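PDB 6WPU: flavin-containing monooxygenase from Allium sativum, which catalyses the FAD-dependent S-oxygenation of S-allyl-L-cysteine, probably forming the sulfoxide that garlic accumulates as alliin. Local coordinates for residues Val146-Met151 and Phe302-Gly307; Arg208-Phe213 and Ala235-Glu240; Pro338-Pro343 and Thr391-His396. One frame throughout, in Å; residues are numbered along the deposited sequence.

How the contacts relate
Contacts 1 and 3 both touch FAD, one at the adenine and the other at the flavin; their centres lie 26 Å apart. Contact 1 ties strand 144-151 of the antiparallel sheet to loop 302-307, and contact 3 packs the loop before helix 343-358 against the loop before helix 398-409. Along the chain, contact 3 opens after contact 1 has closed, whereas contact 2 is nested inside the loop closed by contact 1. It joins the loop before strand 217-221 to that between helix 225-234 and strand 240-244, its centre 42 Å from that of contact 1 and 31 Å from that of contact 3. FAD spans the gap between contacts 1 and 3; contact 2 belongs to the mixed sheet, probably of the NADPH-binding domain.

Contact 1 (Val146-Met151 and Phe302-Gly307); sequences VVRVDM and FLNTNG. With FAD (flavin-adenine dinucleotide), chain B; SO4 (sulfate ion), chain E.
Phe302 lies against Val146 and Val149 of strand 144-151, and its side chain links the strand to the adenine of FAD. Its CB rests 3.6 Å from Val146 O. With chi1 at 48°, CG is set between the backbone N and carbonyl carbon, and the ring stands off from the strand beside the adenine amino group. On one flank CD1 meets Val149 CG2 at 3.8 Å; on the other CD2 comes within 3.5 Å of FAD N6A, with CE2 nearby. A flat apolar ring suits this place, filling the space between valine methyls and adenine, while Ile28 of strand 24-28 packs against it. The backbones meet in one parallel bridge: Val149 N donates to Phe302 O at 2.9 Å, and Asn304 N to Val149 O at 3.1 Å, the latter in the carbonyl plane. Val149 CG1 also touches Leu303 CD1. Val147 and Arg148, both facing Lys160, form a classic beta bulge. Backbone Val146 N donates to FAD N1A (2.9 Å, 159° at the hydrogen) and Val146 O accepts from FAD N6A, while CB and CG2 pack against the N1A edge. Such paired backbone recognition is characteristic of the adenine site in the Rossmann-type FAD domain of this flavoprotein family.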
# COMPACT_ATOMS: atom_id res chain seq x y z
N VAL A 146 8.98 -16.74 3.23
CA VAL A 146 7.94 -17.66 3.69
C VAL A 146 7.27 -18.26 2.46
O VAL A 146 6.74 -17.52 1.62
CB VAL A 146 6.93 -16.94 4.58
CG1 VAL A 146 5.78 -17.87 4.91
CG2 VAL A 146 7.62 -16.44 5.85
N VAL A 147 7.31 -19.58 2.34
CA VAL A 147 6.71 -20.25 1.18
C VAL A 147 5.50 -21.07 1.55
O VAL A 147 4.75 -21.46 0.65
CB VAL A 147 7.74 -21.15 0.44
CG1 VAL A 147 8.85 -20.30 -0.18
CG2 VAL A 147 8.33 -22.20 1.38
N ARG A 148 5.26 -21.32 2.83
CA ARG A 148 4.13 -22.15 3.22
C ARG A 148 3.75 -21.84 4.66
O ARG A 148 4.62 -21.79 5.53
CB ARG A 148 4.48 -23.62 3.04
CG ARG A 148 3.32 -24.54 3.00
CD ARG A 148 3.78 -25.93 2.63
NE ARG A 148 2.72 -26.91 2.83
CZ ARG A 148 1.77 -27.18 1.94
NH1 ARG A 148 1.75 -26.54 0.77
NH2 ARG A 148 0.84 -28.08 2.22
N VAL A 149 2.46 -21.63 4.90
CA VAL A 149 1.90 -21.40 6.23
C VAL A 149 0.72 -22.34 6.40
O VAL A 149 -0.27 -22.23 5.66
CB VAL A 149 1.47 -19.94 6.42
CG1 VAL A 149 0.86 -19.73 7.80
CG2 VAL A 149 2.65 -19.00 6.24
N ASP A 150 0.82 -23.27 7.35
CA ASP A 150 -0.18 -24.32 7.53
C ASP A 150 -0.62 -24.39 8.98
O ASP A 150 0.19 -24.26 9.91
CB ASP A 150 0.35 -25.71 7.14
CG ASP A 150 0.71 -25.80 5.68
OD1 ASP A 150 1.92 -25.86 5.38
OD2 ASP A 150 -0.21 -25.82 4.83
N MET A 151 -1.92 -24.62 9.17
CA MET A 151 -2.48 -24.83 10.49
C MET A 151 -2.27 -26.28 10.90
O MET A 151 -2.54 -27.19 10.11
CB MET A 151 -3.97 -24.48 10.51
CG MET A 151 -4.68 -24.94 11.77
SD MET A 151 -5.09 -23.61 12.91
CE MET A 151 -6.85 -23.90 13.12
N PHE A 302 1.73 -18.18 -0.22
CA PHE A 302 2.20 -19.08 0.82
C PHE A 302 1.10 -19.54 1.76
O PHE A 302 1.32 -20.46 2.55
CB PHE A 302 3.29 -18.37 1.62
CG PHE A 302 2.90 -16.97 2.04
CD1 PHE A 302 2.14 -16.77 3.18
CD2 PHE A 302 3.26 -15.87 1.28
CE1 PHE A 302 1.76 -15.49 3.58
CE2 PHE A 302 2.89 -14.59 1.67
CZ PHE A 302 2.14 -14.40 2.83
N LEU A 303 -0.08 -18.92 1.70
CA LEU A 303 -1.05 -19.05 2.78
C LEU A 303 -2.04 -20.17 2.47
O LEU A 303 -2.77 -20.10 1.48
CB LEU A 303 -1.76 -17.72 3.00
CG LEU A 303 -2.73 -17.71 4.18
CD1 LEU A 303 -2.03 -18.20 5.46
CD2 LEU A 303 -3.32 -16.32 4.35
N ASN A 304 -2.07 -21.19 3.33
CA ASN A 304 -2.96 -22.34 3.17
C ASN A 304 -3.96 -22.36 4.31
O ASN A 304 -3.61 -22.69 5.44
CB ASN A 304 -2.16 -23.64 3.10
CG ASN A 304 -1.15 -23.64 1.94
OD1 ASN A 304 0.05 -23.83 2.15
ND2 ASN A 304 -1.64 -23.38 0.73
N THR A 305 -5.22 -22.01 4.00
CA THR A 305 -6.30 -21.97 4.98
C THR A 305 -7.44 -22.92 4.63
O THR A 305 -8.50 -22.85 5.27
CB THR A 305 -6.85 -20.54 5.10
OG1 THR A 305 -7.39 -20.12 3.83
CG2 THR A 305 -5.73 -19.59 5.50
N ASN A 306 -7.27 -23.80 3.63
CA ASN A 306 -8.32 -24.72 3.18
C ASN A 306 -9.56 -23.97 2.71
O ASN A 306 -10.70 -24.42 2.90
CB ASN A 306 -8.68 -25.73 4.26
CG ASN A 306 -7.86 -26.98 4.18
OD1 ASN A 306 -6.76 -27.05 4.74
ND2 ASN A 306 -8.37 -27.98 3.46
N GLY A 307 -9.36 -22.81 2.08
CA GLY A 307 -10.44 -22.01 1.56
C GLY A 307 -11.10 -21.08 2.55
O GLY A 307 -11.99 -20.31 2.15
PA FAD B . 5.43 -3.39 1.88
O1A FAD B . 6.16 -2.05 1.90
O2A FAD B . 5.12 -4.05 0.63
O5B FAD B . 6.19 -4.49 2.60
C5B FAD B . 5.92 -5.88 2.60
C4B FAD B . 7.20 -6.68 2.96
O4B FAD B . 6.98 -8.06 3.10
C3B FAD B . 8.30 -6.50 1.96
O3B FAD B . 9.49 -6.13 2.58
C2B FAD B . 8.46 -7.84 1.33
O2B FAD B . 9.75 -8.11 0.92
C1B FAD B . 8.02 -8.74 2.45
N9A FAD B . 7.51 -10.02 2.02
C8A FAD B . 6.56 -10.22 1.03
N7A FAD B . 6.32 -11.53 0.89
C5A FAD B . 7.13 -12.25 1.77
C6A FAD B . 7.32 -13.60 2.04
N6A FAD B . 6.57 -14.62 1.35
N1A FAD B . 8.20 -13.97 3.00
C2A FAD B . 8.93 -13.06 3.68
N3A FAD B . 8.79 -11.73 3.45
C4A FAD B . 7.91 -11.30 2.50
N1 FAD B . 2.11 5.67 1.96
C2 FAD B . 2.44 6.90 2.64
O2 FAD B . 2.28 7.00 3.98
N3 FAD B . 2.82 8.01 1.93
C4 FAD B . 2.97 7.95 0.56
O4 FAD B . 3.35 9.03 -0.17
C4X FAD B . 2.88 6.66 -0.15
N5 FAD B . 3.27 6.56 -1.48
C5X FAD B . 3.21 5.32 -2.11
C6 FAD B . 3.59 5.23 -3.46
C7 FAD B . 3.55 3.99 -4.09
C7M FAD B . 3.94 3.89 -5.54
C8 FAD B . 3.13 2.85 -3.39
C8M FAD B . 3.06 1.51 -4.04
C9 FAD B . 2.74 2.95 -2.05
C9A FAD B . 2.78 4.18 -1.41
N10 FAD B . 2.41 4.27 -0.03
C10 FAD B . 2.46 5.52 0.62
C1' FAD B . 1.92 3.09 0.69
C2' FAD B . 2.91 2.06 1.19
O2' FAD B . 2.53 0.83 0.74
C3' FAD B . 2.78 2.07 2.70
O3' FAD B . 3.37 3.26 3.05
C4' FAD B . 3.49 0.94 3.44
O4' FAD B . 4.78 0.87 2.94
C5' FAD B . 2.81 -0.43 3.40
O5' FAD B . 3.84 -1.29 3.81
P FAD B . 3.82 -2.85 4.04
O1P FAD B . 4.79 -3.29 5.20
O2P FAD B . 2.29 -3.22 4.16
O3P FAD B . 4.06 -3.43 2.51
S SO4 E . -5.77 -23.07 0.36
O1 SO4 E . -6.77 -23.42 -0.65
O2 SO4 E . -4.51 -22.74 -0.32
O3 SO4 E . -5.56 -24.21 1.27
O4 SO4 E . -6.24 -21.92 1.13
O HOH W 1 -3.80 -24.85 6.74

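Contact 2 (Arg208-Phe213 and Ala235-Glu240); sequences RIPEPF and ARFAKE
A beta-alpha-beta unit of the mixed sheet, strand 217-221, helix 225-234 and strand 240-244, is closed at one end by this contact: the loop entering the first strand meets the loop leaving the helix. By family likeness the unit probably belongs to the second, NADPH-binding domain. No hydrogen bond joins Arg208-Phe213 to Ala235-Glu240, and side-chain packing dominates. Phe237 rests on Pro210 and Glu211, which meet its ring from the same side. The rigid proline ring offers CG to Phe237 CD1 at 3.7 Å, an apolar surface suited to an aromatic neighbour. Glu211 lays its methylene over one ring face in a CH-pi contact, CG standing 4.1 Å from the Phe237 centroid and 22° off the normal. Its carboxylate continues over the same face near CE1 and CZ, its plane 31° from the ring. Glu211 OE2 ends 4.8 Å from Arg236 NH1, which may give a weak attraction without contact. The Arg236 guanidinium, from the same segment, turns a face to Phe237 CE1. Asn261 ND2 holds the second loop, donating to Ala235 O and Ala238 O. Phe213 N bonds back to Pro210 O, while Phe213 O takes a CA-H...O contact from Ala238 CA at 3.2 Å.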
# COMPACT_ATOMS: atom_id res chain seq x y z
N ARG A 208 10.40 3.43 -13.68
CA ARG A 208 11.45 3.93 -12.81
C ARG A 208 11.87 5.36 -13.14
O ARG A 208 11.96 6.20 -12.24
CB ARG A 208 12.69 3.03 -12.87
CG ARG A 208 12.44 1.62 -12.30
CD ARG A 208 12.02 1.67 -10.82
NE ARG A 208 11.85 0.31 -10.34
CZ ARG A 208 10.68 -0.32 -10.28
NH1 ARG A 208 9.55 0.31 -10.63
NH2 ARG A 208 10.64 -1.58 -9.85
N ILE A 209 12.14 5.64 -14.42
CA ILE A 209 12.77 6.89 -14.81
C ILE A 209 12.20 7.34 -16.16
O ILE A 209 11.74 6.51 -16.94
CB ILE A 209 14.31 6.78 -14.87
CG1 ILE A 209 14.74 5.66 -15.83
CG2 ILE A 209 14.89 6.59 -13.47
CD1 ILE A 209 16.21 5.77 -16.33
N PRO A 210 12.22 8.64 -16.45
CA PRO A 210 11.58 9.12 -17.68
C PRO A 210 12.48 9.16 -18.91
O PRO A 210 11.96 9.25 -20.03
CB PRO A 210 11.13 10.54 -17.30
CG PRO A 210 12.16 10.98 -16.28
CD PRO A 210 12.60 9.73 -15.54
N GLU A 211 13.81 9.12 -18.75
CA GLU A 211 14.70 9.28 -19.90
C GLU A 211 14.41 8.34 -21.07
O GLU A 211 14.45 8.81 -22.22
CB GLU A 211 16.17 9.13 -19.45
CG GLU A 211 16.74 10.32 -18.69
CD GLU A 211 16.37 10.33 -17.19
OE1 GLU A 211 15.54 9.50 -16.76
OE2 GLU A 211 16.89 11.19 -16.45
N PRO A 212 14.15 7.04 -20.89
CA PRO A 212 13.88 6.19 -22.06
C PRO A 212 12.60 6.54 -22.82
O PRO A 212 12.39 5.99 -23.90
CB PRO A 212 13.81 4.77 -21.47
CG PRO A 212 13.57 4.96 -20.04
CD PRO A 212 14.25 6.24 -19.66
N PHE A 213 11.76 7.43 -22.30
CA PHE A 213 10.56 7.89 -22.99
C PHE A 213 10.81 9.16 -23.80
O PHE A 213 9.87 9.77 -24.31
CB PHE A 213 9.42 8.13 -21.98
CG PHE A 213 9.04 6.91 -21.18
CD1 PHE A 213 9.73 6.57 -20.02
CD2 PHE A 213 8.00 6.09 -21.60
CE1 PHE A 213 9.38 5.42 -19.30
CE2 PHE A 213 7.65 4.96 -20.88
CZ PHE A 213 8.34 4.63 -19.73
N ALA A 235 6.47 13.24 -18.76
CA ALA A 235 6.39 14.42 -19.61
C ALA A 235 7.67 15.25 -19.60
O ALA A 235 7.83 16.12 -20.47
CB ALA A 235 5.20 15.29 -19.19
N ARG A 236 8.59 14.99 -18.66
CA ARG A 236 9.88 15.69 -18.65
C ARG A 236 10.69 15.40 -19.91
O ARG A 236 11.51 16.22 -20.32
CB ARG A 236 10.70 15.29 -17.42
CG ARG A 236 10.10 15.64 -16.04
CD ARG A 236 11.14 15.34 -14.94
NE ARG A 236 12.39 16.01 -15.32
CZ ARG A 236 13.61 15.49 -15.16
NH1 ARG A 236 13.76 14.29 -14.61
NH2 ARG A 236 14.68 16.19 -15.57
N PHE A 237 10.51 14.22 -20.52
CA PHE A 237 11.24 13.85 -21.72
C PHE A 237 10.36 13.44 -22.89
O PHE A 237 10.81 13.52 -24.04
CB PHE A 237 12.21 12.69 -21.41
CG PHE A 237 13.35 13.09 -20.53
CD1 PHE A 237 13.23 13.02 -19.15
CD2 PHE A 237 14.53 13.56 -21.08
CE1 PHE A 237 14.29 13.41 -18.33
CE2 PHE A 237 15.58 13.96 -20.27
CZ PHE A 237 15.45 13.87 -18.88
N ALA A 238 9.12 13.03 -22.64
CA ALA A 238 8.26 12.52 -23.69
C ALA A 238 7.84 13.62 -24.66
O ALA A 238 7.74 14.80 -24.29
CB ALA A 238 7.01 11.87 -23.09
N LYS A 239 7.60 13.23 -25.91
CA LYS A 239 7.01 14.16 -26.86
C LYS A 239 5.58 14.50 -26.46
O LYS A 239 5.20 15.67 -26.41
CB LYS A 239 7.05 13.57 -28.27
CG LYS A 239 6.64 14.59 -29.34
CD LYS A 239 5.71 13.98 -30.38
CE LYS A 239 6.32 13.96 -31.77
NZ LYS A 239 7.15 12.75 -31.96
N GLU A 240 4.77 13.48 -26.17
CA GLU A 240 3.40 13.69 -25.71
C GLU A 240 3.03 12.66 -24.65
O GLU A 240 3.39 11.48 -24.77
CB GLU A 240 2.39 13.59 -26.85
CG GLU A 240 2.47 14.72 -27.85
CD GLU A 240 1.50 14.52 -28.99
OE1 GLU A 240 1.77 15.04 -30.10
OE2 GLU A 240 0.46 13.84 -28.78

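Contact 3 (Pro338-Pro343 and Thr391-His396); sequences PWKIVP and THNIGH. With FAD (flavin-adenine dinucleotide), chain B.
Trp339 and Asn393 form a single parallel beta bridge between the two loops, and Asn393 also builds an Asx turn. Among the backbone bonds, Trp339 N donates to His392 O at 3.0 Å, and Ile394 N returns to Trp339 O at 3.3 Å. Asn393 OD1 accepts from Gly395 N at 174°, a nearly straight bond that fixes the turn and suits asparagine, whose short side chain reaches back to the backbone. Gly395 suits its place because a CB there would press on Lys340 CB; its CA makes a CA-H...O contact with Lys340 O at 3.2 Å. The aromatic contact comes from Trp339: chi1 of 50° swings the indole over the second loop, and Asn393 CB sits above the six-membered ring, 3.9 Å from its centroid, as a CH-pi contact. Asn393 ND2 lies over the same face, above CH2 and CZ3, the amide plane tilted 54° to the indole. Apolar packing is provided by Ile394, whose CD1 meets Pro338 CB and whose CG1 touches Ile341 CG2 at 3.5 Å, with Leu346 of helix 343-358 alongside. A water at the indole edge accepts from Trp339 NE1 and from His392 N, while the His392 ring is anchored elsewhere, by Val316 and His322. Val342 sits at the N-cap position of helix 343-358, which begins beside the flavin, Pro343 CD lying 3.2 Å from FAD O2.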
# COMPACT_ATOMS: atom_id res chain seq x y z
N PRO A 338 -6.26 -2.55 4.36
CA PRO A 338 -7.04 -1.43 3.81
C PRO A 338 -6.22 -0.55 2.87
O PRO A 338 -4.99 -0.51 2.93
CB PRO A 338 -7.48 -0.65 5.06
CG PRO A 338 -7.51 -1.72 6.16
CD PRO A 338 -6.32 -2.58 5.84
N TRP A 339 -6.92 0.15 1.98
CA TRP A 339 -6.25 1.07 1.06
C TRP A 339 -7.02 2.37 0.98
O TRP A 339 -8.10 2.52 1.55
CB TRP A 339 -6.02 0.45 -0.33
CG TRP A 339 -7.22 -0.18 -0.98
CD1 TRP A 339 -7.82 -1.35 -0.63
CD2 TRP A 339 -7.92 0.31 -2.14
NE1 TRP A 339 -8.87 -1.61 -1.48
CE2 TRP A 339 -8.95 -0.61 -2.41
CE3 TRP A 339 -7.78 1.44 -2.96
CZ2 TRP A 339 -9.85 -0.44 -3.48
CZ3 TRP A 339 -8.68 1.61 -4.03
CH2 TRP A 339 -9.70 0.67 -4.28
N LYS A 340 -6.42 3.33 0.26
CA LYS A 340 -6.78 4.75 0.33
C LYS A 340 -6.67 5.26 1.77
O LYS A 340 -7.54 5.97 2.29
CB LYS A 340 -8.18 5.01 -0.25
CG LYS A 340 -8.21 5.09 -1.79
CD LYS A 340 -7.60 6.39 -2.32
CE LYS A 340 -7.62 6.45 -3.85
NZ LYS A 340 -7.18 7.77 -4.43
N ILE A 341 -5.56 4.90 2.43
CA ILE A 341 -5.37 5.19 3.84
C ILE A 341 -4.02 5.85 4.05
O ILE A 341 -3.10 5.72 3.23
CB ILE A 341 -5.43 3.91 4.72
CG1 ILE A 341 -4.30 2.95 4.29
CG2 ILE A 341 -6.79 3.26 4.63
CD1 ILE A 341 -4.05 1.84 5.23
N VAL A 342 -3.89 6.53 5.19
CA VAL A 342 -2.59 6.87 5.76
C VAL A 342 -2.07 5.61 6.45
O VAL A 342 -2.55 5.25 7.53
CB VAL A 342 -2.70 8.04 6.74
CG1 VAL A 342 -1.33 8.45 7.24
CG2 VAL A 342 -3.42 9.21 6.07
N PRO A 343 -1.08 4.91 5.87
CA PRO A 343 -0.80 3.53 6.31
C PRO A 343 -0.08 3.35 7.64
O PRO A 343 -0.42 2.40 8.35
CB PRO A 343 0.06 2.98 5.16
CG PRO A 343 0.66 4.17 4.51
CD PRO A 343 -0.35 5.28 4.65
N THR A 391 -13.97 -3.40 -1.27
CA THR A 391 -14.28 -3.89 0.07
C THR A 391 -13.34 -3.29 1.12
O THR A 391 -13.78 -2.94 2.22
CB THR A 391 -14.20 -5.42 0.12
OG1 THR A 391 -15.21 -6.00 -0.72
CG2 THR A 391 -14.41 -5.94 1.56
N HIS A 392 -12.06 -3.16 0.79
CA HIS A 392 -11.06 -2.70 1.76
C HIS A 392 -10.67 -1.25 1.56
O HIS A 392 -9.73 -0.78 2.19
CB HIS A 392 -9.83 -3.61 1.70
CG HIS A 392 -10.17 -5.05 1.84
ND1 HIS A 392 -10.79 -5.56 2.96
CD2 HIS A 392 -10.04 -6.09 0.97
CE1 HIS A 392 -10.99 -6.86 2.80
NE2 HIS A 392 -10.55 -7.20 1.60
N ASN A 393 -11.37 -0.55 0.66
CA ASN A 393 -11.21 0.89 0.48
C ASN A 393 -11.94 1.59 1.61
O ASN A 393 -13.17 1.50 1.69
CB ASN A 393 -11.77 1.29 -0.89
CG ASN A 393 -11.59 2.76 -1.20
OD1 ASN A 393 -11.62 3.62 -0.31
ND2 ASN A 393 -11.41 3.07 -2.46
N ILE A 394 -11.21 2.28 2.48
CA ILE A 394 -11.86 2.96 3.60
C ILE A 394 -11.43 4.43 3.66
O ILE A 394 -11.40 5.03 4.74
CB ILE A 394 -11.59 2.24 4.94
CG1 ILE A 394 -10.11 2.27 5.33
CG2 ILE A 394 -12.01 0.76 4.87
CD1 ILE A 394 -9.83 1.57 6.66
N GLY A 395 -11.15 5.03 2.50
CA GLY A 395 -10.67 6.40 2.47
C GLY A 395 -11.59 7.39 3.17
O GLY A 395 -11.13 8.31 3.84
N HIS A 396 -12.91 7.21 3.02
CA HIS A 396 -13.85 8.19 3.56
C HIS A 396 -13.83 8.19 5.09
O HIS A 396 -13.87 9.26 5.71
CB HIS A 396 -15.26 7.91 3.04
PA FAD B . 5.43 -3.39 1.88
O1A FAD B . 6.16 -2.05 1.90
O2A FAD B . 5.12 -4.05 0.63
O5B FAD B . 6.19 -4.49 2.60
C5B FAD B . 5.92 -5.88 2.60
C4B FAD B . 7.20 -6.68 2.96
O4B FAD B . 6.98 -8.06 3.10
C3B FAD B . 8.30 -6.50 1.96
O3B FAD B . 9.49 -6.13 2.58
C2B FAD B . 8.46 -7.84 1.33
O2B FAD B . 9.75 -8.11 0.92
C1B FAD B . 8.02 -8.74 2.45
N9A FAD B . 7.51 -10.02 2.02
C8A FAD B . 6.56 -10.22 1.03
N7A FAD B . 6.32 -11.53 0.89
C5A FAD B . 7.13 -12.25 1.77
C6A FAD B . 7.32 -13.60 2.04
N6A FAD B . 6.57 -14.62 1.35
N1A FAD B . 8.20 -13.97 3.00
C2A FAD B . 8.93 -13.06 3.68
N3A FAD B . 8.79 -11.73 3.45
C4A FAD B . 7.91 -11.30 2.50
N1 FAD B . 2.11 5.67 1.96
C2 FAD B . 2.44 6.90 2.64
O2 FAD B . 2.28 7.00 3.98
N3 FAD B . 2.82 8.01 1.93
C4 FAD B . 2.97 7.95 0.56
O4 FAD B . 3.35 9.03 -0.17
C4X FAD B . 2.88 6.66 -0.15
N5 FAD B . 3.27 6.56 -1.48
C5X FAD B . 3.21 5.32 -2.11
C6 FAD B . 3.59 5.23 -3.46
C7 FAD B . 3.55 3.99 -4.09
C7M FAD B . 3.94 3.89 -5.54
C8 FAD B . 3.13 2.85 -3.39
C8M FAD B . 3.06 1.51 -4.04
C9 FAD B . 2.74 2.95 -2.05
C9A FAD B . 2.78 4.18 -1.41
N10 FAD B . 2.41 4.27 -0.03
C10 FAD B . 2.46 5.52 0.62
C1' FAD B . 1.92 3.09 0.69
C2' FAD B . 2.91 2.06 1.19
O2' FAD B . 2.53 0.83 0.74
C3' FAD B . 2.78 2.07 2.70
O3' FAD B . 3.37 3.26 3.05
C4' FAD B . 3.49 0.94 3.44
O4' FAD B . 4.78 0.87 2.94
C5' FAD B . 2.81 -0.43 3.40
O5' FAD B . 3.84 -1.29 3.81
P FAD B . 3.82 -2.85 4.04
O1P FAD B . 4.79 -3.29 5.20
O2P FAD B . 2.29 -3.22 4.16
O3P FAD B . 4.06 -3.43 2.51
O HOH W 2 -10.81 -3.93 -1.66